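Side-chain contact in alpha,alpha-trehalose-phosphate synthase (UDP-forming) (Burkholderia xenovorans, PDB 5V0T), which belongs to glycosyltransferase family 20 and has the two-domain GT-B fold, with uridine-5'-diphosphate bound in the model: residues A[330-335]-A[347-352]. Sequence-based numbering, arbitrary orientation.
With OXD (oxalic acid), chain O.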
loop_
_atom_site.group_PDB
_atom_site.type_symbol
_atom_site.label_atom_id
_atom_site.label_comp_id
_atom_site.label_asym_id
_atom_site.label_seq_id
_atom_site.Cartn_x
_atom_site.Cartn_y
_atom_site.Cartn_z
ATOM N N GLY A 330 11.672 14.687 15.630
ATOM C CA GLY A 330 12.986 15.087 16.102
ATOM C C GLY A 330 14.011 15.169 14.984
ATOM O O GLY A 330 14.881 16.039 14.998
ATOM N N GLU A 331 13.924 14.259 14.001
ATOM C CA GLU A 331 14.787 14.329 12.821
ATOM C C GLU A 331 14.582 15.636 12.064
ATOM O O GLU A 331 15.547 16.322 11.715
ATOM C CB GLU A 331 14.521 13.138 11.884
ATOM C CG GLU A 331 14.845 11.779 12.479
ATOM C CD GLU A 331 16.346 11.546 12.628
ATOM O OE1 GLU A 331 17.063 11.603 11.610
ATOM O OE2 GLU A 331 16.816 11.311 13.763
ATOM N N SER A 332 13.328 15.995 11.791
ATOM C CA SER A 332 13.087 17.238 11.072
ATOM C C SER A 332 13.636 18.433 11.847
ATOM O O SER A 332 14.243 19.333 11.251
ATOM C CB SER A 332 11.595 17.411 10.776
ATOM O OG SER A 332 10.913 17.962 11.885
ATOM N N GLY A 333 13.485 18.440 13.178
ATOM C CA GLY A 333 14.006 19.550 13.965
ATOM C C GLY A 333 15.522 19.642 13.928
ATOM O O GLY A 333 16.091 20.740 13.841
ATOM N N ARG A 334 16.202 18.499 14.007
ATOM C CA ARG A 334 17.664 18.523 13.967
ATOM C C ARG A 334 18.157 19.029 12.621
ATOM O O ARG A 334 19.016 19.917 12.555
ATOM C CB ARG A 334 18.258 17.136 14.244
ATOM C CG ARG A 334 19.805 17.177 14.179
ATOM C CD ARG A 334 20.470 15.797 14.147
ATOM N NE ARG A 334 20.225 15.071 12.903
ATOM C CZ ARG A 334 19.361 14.072 12.776
ATOM N NH1 ARG A 334 18.646 13.652 13.820
ATOM N NH2 ARG A 334 19.229 13.468 11.605
ATOM N N ILE A 335 17.615 18.475 11.539
ATOM C CA ILE A 335 18.117 18.788 10.204
ATOM C C ILE A 335 17.799 20.225 9.832
ATOM O O ILE A 335 18.644 20.934 9.266
ATOM C CB ILE A 335 17.548 17.789 9.181
ATOM C CG1 ILE A 335 18.028 16.371 9.521
ATOM C CG2 ILE A 335 17.951 18.185 7.749
ATOM C CD1 ILE A 335 17.133 15.263 8.909
ATOM N N ILE A 347 13.475 21.103 5.273
ATOM C CA ILE A 347 12.428 20.075 5.251
ATOM C C ILE A 347 11.095 20.720 5.619
ATOM O O ILE A 347 10.959 21.325 6.691
ATOM C CB ILE A 347 12.745 18.900 6.193
ATOM C CG1 ILE A 347 14.056 18.212 5.764
ATOM C CG2 ILE A 347 11.567 17.893 6.210
ATOM C CD1 ILE A 347 14.495 17.058 6.684
ATOM N N LEU A 348 10.110 20.574 4.736
ATOM C CA LEU A 348 8.742 21.039 4.957
ATOM C C LEU A 348 7.935 19.802 5.330
ATOM O O LEU A 348 7.536 19.014 4.464
ATOM C CB LEU A 348 8.186 21.731 3.710
ATOM C CG LEU A 348 9.101 22.808 3.131
ATOM C CD1 LEU A 348 8.619 23.260 1.754
ATOM C CD2 LEU A 348 9.173 23.991 4.096
ATOM N N TYR A 349 7.735 19.614 6.625
ATOM C CA TYR A 349 7.102 18.417 7.160
ATOM C C TYR A 349 5.666 18.777 7.511
ATOM O O TYR A 349 5.429 19.750 8.237
ATOM C CB TYR A 349 7.880 17.896 8.377
ATOM C CG TYR A 349 7.113 16.934 9.276
ATOM C CD1 TYR A 349 6.774 15.657 8.839
ATOM C CD2 TYR A 349 6.737 17.312 10.559
ATOM C CE1 TYR A 349 6.069 14.774 9.670
ATOM C CE2 TYR A 349 6.021 16.452 11.389
ATOM C CZ TYR A 349 5.707 15.178 10.943
ATOM O OH TYR A 349 5.011 14.327 11.758
ATOM N N ILE A 350 4.706 18.039 6.955
ATOM C CA ILE A 350 3.296 18.363 7.140
ATOM C C ILE A 350 2.579 17.078 7.525
ATOM O O ILE A 350 2.540 16.127 6.736
ATOM C CB ILE A 350 2.662 18.986 5.882
ATOM C CG1 ILE A 350 3.499 20.159 5.369
ATOM C CG2 ILE A 350 1.255 19.539 6.201
ATOM C CD1 ILE A 350 2.897 20.810 4.149
ATOM N N HIS A 351 2.012 17.055 8.729
ATOM C CA HIS A 351 1.409 15.851 9.298
ATOM C C HIS A 351 -0.107 15.886 9.089
ATOM O O HIS A 351 -0.896 15.912 10.037
ATOM C CB HIS A 351 1.799 15.735 10.780
ATOM C CG HIS A 351 1.406 14.443 11.436
ATOM N ND1 HIS A 351 1.697 13.209 10.896
ATOM C CD2 HIS A 351 0.743 14.201 12.595
ATOM C CE1 HIS A 351 1.244 12.260 11.702
ATOM N NE2 HIS A 351 0.649 12.835 12.733
ATOM N N LYS A 352 -0.506 15.906 7.811
ATOM C CA LYS A 352 -1.904 16.060 7.406
ATOM C C LYS A 352 -2.159 15.333 6.088
ATOM O O LYS A 352 -1.250 15.142 5.282
ATOM C CB LYS A 352 -2.299 17.549 7.247
ATOM C CG LYS A 352 -2.333 18.335 8.557
ATOM C CD LYS A 352 -2.804 19.772 8.356
ATOM C CE LYS A 352 -1.660 20.773 8.522
ATOM N NZ LYS A 352 -2.141 22.190 8.463
HETATM C C1 OXD O . -3.938 21.278 5.151
HETATM C C2 OXD O . -4.763 20.817 4.040
HETATM O O3 OXD O . -4.350 22.202 5.886
HETATM O O4 OXD O . -5.493 21.641 3.445
HETATM O O5 OXD O . -2.828 20.743 5.332
HETATM O O6 OXD O . -4.707 19.614 3.702
#
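With CG1 anti to the carbonyl carbon (chi1 -61°) and the chain extended beyond it (chi2 177°), Ile347 carries its CD1 methyl to Ile335 on helix 319-339. The same first torsion in Ile335 (chi1 -63°) leaves CG2 beside its carbonyl carbon, and there Ile347 CD1 meets Ile335 CG2 at 3.8 Å. That one methyl rests against both branches, since Ile335 CD1 is 3.9 Å from Ile347 CD1. Phe288 and Phe291 of helix 284-297 extend this apolar patch, touching Ile335 and Ile347 respectively. One helical turn earlier Ser332 faces the strand; in one of its two conformers OG lies oblique to the Tyr349 ring and bonds to Glu329 O. On the helix, Arg334 grips Glu331 end-on, NH2 to OE1 at 2.9 Å and NH1 to OE2 at 3.0 Å, from above the carboxylate plane; Glu331 also pairs with Arg289, and Arg334 with Glu292. Past the strand, Lys352 NZ makes a weak hydrogen bond to oxalic acid O3 (3.4 Å). The contact illustrates how a beta-alpha-beta unit of a Rossmann-like domain closes: the two segments meet by apolar packing without hydrogen bonds, while Asn336 OD1 and Glu329 OE1 of the same helix bond to Ile347 N and Tyr349 OH.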